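Long-range contact in xylulose kinase (Escherichia coli, PDB 2ITM), which phosphorylates D-xylulose at the expense of ATP to give D-xylulose 5-phosphate, as a homodimeric sugar kinase of the FGGY family: residues 265-275 and 283-291. Numbering follows the deposited sequence.
Sequences GFLSKPESAVH and QRWHLMSVM. With XUL (D-xylulose), chain C.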
loop_
_atom_site.group_PDB
_atom_site.type_symbol
_atom_site.label_atom_id
_atom_site.label_comp_id
_atom_site.label_asym_id
_atom_site.label_seq_id
_atom_site.Cartn_x
_atom_site.Cartn_y
_atom_site.Cartn_z
ATOM N N GLY A 265 26.463 34.413 7.825
ATOM C CA GLY A 265 27.499 34.132 6.871
ATOM C C GLY A 265 27.391 32.772 6.231
ATOM O O GLY A 265 26.336 32.163 6.197
ATOM N N PHE A 266 28.513 32.284 5.731
ATOM C CA PHE A 266 28.525 31.044 4.991
ATOM C C PHE A 266 28.617 29.809 5.873
ATOM O O PHE A 266 29.512 29.683 6.697
ATOM C CB PHE A 266 29.633 31.052 3.961
ATOM C CG PHE A 266 29.779 29.769 3.232
ATOM C CD1 PHE A 266 28.704 29.205 2.608
ATOM C CD2 PHE A 266 30.987 29.138 3.172
ATOM C CE1 PHE A 266 28.836 28.032 1.942
ATOM C CE2 PHE A 266 31.122 27.969 2.502
ATOM C CZ PHE A 266 30.049 27.411 1.888
ATOM N N LEU A 267 27.671 28.900 5.687
ATOM C CA LEU A 267 27.617 27.660 6.438
ATOM C C LEU A 267 27.784 26.440 5.534
ATOM O O LEU A 267 27.072 26.297 4.560
ATOM C CB LEU A 267 26.300 27.564 7.197
ATOM C CG LEU A 267 26.170 28.421 8.447
ATOM C CD1 LEU A 267 24.820 28.260 9.054
ATOM C CD2 LEU A 267 27.239 28.039 9.439
ATOM N N SER A 268 28.717 25.579 5.898
ATOM C CA SER A 268 28.965 24.338 5.176
ATOM C C SER A 268 28.753 23.111 6.064
ATOM O O SER A 268 29.533 22.844 6.971
ATOM C CB SER A 268 30.385 24.333 4.632
ATOM O OG SER A 268 30.517 23.451 3.541
ATOM N N LYS A 269 27.685 22.373 5.809
ATOM C CA LYS A 269 27.569 21.007 6.291
ATOM C C LYS A 269 27.041 20.121 5.172
ATOM O O LYS A 269 25.863 19.794 5.134
ATOM C CB LYS A 269 26.634 20.937 7.505
ATOM C CG LYS A 269 26.939 19.800 8.468
ATOM C CD LYS A 269 26.674 20.186 9.921
ATOM C CE LYS A 269 25.198 20.046 10.278
ATOM N NZ LYS A 269 24.842 18.748 10.893
ATOM N N PRO A 270 27.930 19.741 4.264
ATOM C CA PRO A 270 27.611 18.779 3.216
ATOM C C PRO A 270 27.911 17.352 3.678
ATOM O O PRO A 270 29.082 16.974 3.730
ATOM C CB PRO A 270 28.585 19.169 2.111
ATOM C CG PRO A 270 29.737 19.840 2.829
ATOM C CD PRO A 270 29.361 20.062 4.261
ATOM N N GLU A 271 26.876 16.582 3.998
ATOM C CA GLU A 271 27.040 15.161 4.235
ATOM C C GLU A 271 25.690 14.505 4.429
ATOM O O GLU A 271 25.536 13.634 5.284
ATOM C CB GLU A 271 27.920 14.923 5.463
ATOM C CG GLU A 271 29.193 15.749 5.491
ATOM C CD GLU A 271 29.024 17.049 6.248
ATOM O OE1 GLU A 271 27.917 17.286 6.765
ATOM O OE2 GLU A 271 29.991 17.835 6.325
ATOM N N SER A 272 24.713 14.923 3.637
ATOM C CA SER A 272 23.845 16.021 4.018
ATOM C C SER A 272 23.043 16.181 2.728
ATOM O O SER A 272 23.293 15.509 1.746
ATOM C CB SER A 272 24.646 17.072 4.788
ATOM O OG SER A 272 23.916 18.268 4.966
ATOM N N ALA A 273 22.082 17.089 2.753
ATOM C CA ALA A 273 21.002 17.150 1.784
ATOM C C ALA A 273 20.523 18.558 2.107
ATOM O O ALA A 273 19.450 18.975 1.690
ATOM C CB ALA A 273 19.826 16.247 1.505
ATOM N N VAL A 274 21.326 19.289 2.862
ATOM C CA VAL A 274 21.153 20.713 2.907
ATOM C C VAL A 274 22.083 21.402 1.933
ATOM O O VAL A 274 23.272 21.153 1.904
ATOM C CB VAL A 274 21.310 21.254 4.318
ATOM C CG1 VAL A 274 21.091 22.728 4.333
ATOM C CG2 VAL A 274 20.332 20.595 5.219
ATOM N N HIS A 275 21.525 22.272 1.122
ATOM C CA HIS A 275 22.334 23.051 0.219
ATOM C C HIS A 275 22.667 24.436 0.723
ATOM O O HIS A 275 21.876 25.068 1.391
ATOM C CB HIS A 275 21.709 23.083 -1.153
ATOM C CG HIS A 275 21.698 21.749 -1.810
ATOM N ND1 HIS A 275 20.559 21.181 -2.325
ATOM C CD2 HIS A 275 22.684 20.847 -1.986
ATOM C CE1 HIS A 275 20.849 19.996 -2.817
ATOM N NE2 HIS A 275 22.132 19.767 -2.621
ATOM N N GLN A 283 26.595 40.329 0.681
ATOM C CA GLN A 283 26.985 39.793 1.967
ATOM C C GLN A 283 25.881 38.961 2.629
ATOM O O GLN A 283 25.742 38.959 3.837
ATOM C CB GLN A 283 27.465 40.899 2.892
ATOM C CG GLN A 283 28.803 41.484 2.525
ATOM C CD GLN A 283 29.935 40.490 2.628
ATOM O OE1 GLN A 283 30.376 40.168 3.719
ATOM N NE2 GLN A 283 30.409 40.014 1.494
ATOM N N ARG A 284 25.106 38.261 1.814
ATOM C CA ARG A 284 24.104 37.358 2.321
ATOM C C ARG A 284 24.248 35.964 1.746
ATOM O O ARG A 284 24.582 35.796 0.586
ATOM C CB ARG A 284 22.708 37.886 2.032
ATOM C CG ARG A 284 22.244 38.997 2.930
ATOM C CD ARG A 284 22.294 38.672 4.394
ATOM N NE ARG A 284 23.275 39.512 5.049
ATOM C CZ ARG A 284 22.999 40.657 5.623
ATOM N NH1 ARG A 284 21.765 41.090 5.651
ATOM N NH2 ARG A 284 23.959 41.363 6.174
ATOM N N TRP A 285 23.953 34.977 2.582
ATOM C CA TRP A 285 24.100 33.567 2.266
ATOM C C TRP A 285 22.878 32.820 2.803
ATOM O O TRP A 285 22.197 33.306 3.681
ATOM C CB TRP A 285 25.341 33.017 2.959
ATOM C CG TRP A 285 26.615 33.263 2.274
ATOM C CD1 TRP A 285 27.160 32.513 1.306
ATOM C CD2 TRP A 285 27.528 34.319 2.528
ATOM N NE1 TRP A 285 28.367 33.035 0.921
ATOM C CE2 TRP A 285 28.610 34.155 1.662
ATOM C CE3 TRP A 285 27.539 35.400 3.404
ATOM C CZ2 TRP A 285 29.682 35.019 1.645
ATOM C CZ3 TRP A 285 28.598 36.251 3.387
ATOM C CH2 TRP A 285 29.660 36.059 2.517
ATOM N N HIS A 286 22.626 31.626 2.290
ATOM C CA HIS A 286 21.463 30.847 2.688
ATOM C C HIS A 286 21.620 29.341 2.579
ATOM O O HIS A 286 22.435 28.835 1.819
ATOM C CB HIS A 286 20.199 31.296 1.958
ATOM C CG HIS A 286 20.018 30.684 0.606
ATOM N ND1 HIS A 286 20.405 31.314 -0.552
ATOM C CD2 HIS A 286 19.474 29.508 0.225
ATOM C CE1 HIS A 286 20.113 30.549 -1.585
ATOM N NE2 HIS A 286 19.548 29.448 -1.139
ATOM N N LEU A 287 20.820 28.637 3.360
ATOM C CA LEU A 287 20.671 27.207 3.227
ATOM C C LEU A 287 19.337 26.936 2.573
ATOM O O LEU A 287 18.418 27.726 2.674
ATOM C CB LEU A 287 20.723 26.531 4.593
ATOM C CG LEU A 287 22.059 26.013 5.095
ATOM C CD1 LEU A 287 23.170 26.890 4.672
ATOM C CD2 LEU A 287 22.044 25.882 6.582
ATOM N N MET A 288 19.240 25.807 1.900
ATOM C CA MET A 288 17.960 25.360 1.393
ATOM C C MET A 288 17.844 23.847 1.296
ATOM O O MET A 288 18.833 23.142 1.167
ATOM C CB MET A 288 17.597 26.068 0.081
ATOM C CG MET A 288 17.914 25.314 -1.177
ATOM S SD MET A 288 16.799 23.942 -1.464
ATOM C CE MET A 288 16.274 24.263 -3.123
ATOM N N SER A 289 16.613 23.371 1.385
ATOM C CA SER A 289 16.324 21.966 1.251
ATOM C C SER A 289 14.996 21.781 0.560
ATOM O O SER A 289 14.022 22.432 0.899
ATOM C CB SER A 289 16.307 21.300 2.618
ATOM O OG SER A 289 16.074 19.928 2.495
ATOM N N VAL A 290 14.969 20.894 -0.419
ATOM C CA VAL A 290 13.719 20.482 -1.006
ATOM C C VAL A 290 12.852 19.830 0.056
ATOM O O VAL A 290 13.322 19.046 0.858
ATOM C CB VAL A 290 13.899 19.578 -2.217
ATOM C CG1 VAL A 290 12.574 19.213 -2.803
ATOM C CG2 VAL A 290 14.722 20.265 -3.252
ATOM N N MET A 291 11.585 20.195 0.066
ATOM C CA MET A 291 10.638 19.623 0.993
ATOM C C MET A 291 9.478 19.040 0.237
ATOM O O MET A 291 9.301 19.316 -0.934
ATOM C CB MET A 291 10.155 20.683 1.960
ATOM C CG MET A 291 11.273 21.304 2.777
ATOM S SD MET A 291 12.008 20.185 3.947
ATOM C CE MET A 291 11.261 20.747 5.423
HETATM C C1 XUL C . 17.732 23.291 -6.582
HETATM C C2 XUL C . 16.323 23.858 -6.540
HETATM C C3 XUL C . 15.968 24.944 -7.492
HETATM C C4 XUL C . 14.949 24.344 -8.424
HETATM C C5 XUL C . 14.768 25.144 -9.697
HETATM O O1 XUL C . 18.614 24.072 -5.818
HETATM O O2 XUL C . 15.270 23.038 -6.083
HETATM O O3 XUL C . 17.121 25.194 -8.242
HETATM O O4 XUL C . 15.452 23.072 -8.726
HETATM O O5 XUL C . 15.653 26.218 -9.685
HETATM O O HOH W 1 17.447 19.500 -0.600
#
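His275 and Met288 form an antiparallel hydrogen-bonded pair, in which His275 N donates to Met288 O at 2.8 Å with an N-H...O angle of 163°, and Met288 N returns the bond to His275 O. Leu287 CA also approaches His275 O at 3.1 Å, a CA-H...O contact. Two positions along, a water bridges the two segments, donating to Ala273 O and accepting from Val290 N.

At the other end Trp285 lies against Gly265 and Phe266. Phe266 CB sits over one face of the indole, 3.8 Å from the centroid of the five-membered ring and 8° off its normal, a CH-pi contact. With CG anti to the backbone N, the phenyl carries on past the indole, and its nearest ring atom, CD1, is 3.9 Å from Trp285 CD1; the two rings are oblique, with planes at 41°. Gly265 CA packs near the benzo ring, 3.7 Å from Trp285 CE3, and Arg182 makes a cation-pi contact with Trp285. An alanine in place of Trp285 would probably leave Phe266 CB and Gly265 without the surface they pack on and Val179 O without its indole N-H donor.

Between these ends, Val274 CG1 presses on Leu287 CG at 3.5 Å, while Leu287 CD1 reaches Leu267 CB at 4.1 Å and lies near Leu267 O.

Met288 and His275 share a face of the sheet; the methionine chain, bent at chi2 and chi3, brings CE to 3.4 Å from xylulose O2. Met288 is part of the sugar pocket, and the pairing probably helps to position it.

Strand 285-291 runs between 275-278, outermost in the C-terminal domain's sheet within this chain, and 257-262; helix 358-381 packs on Val274 and Ser289.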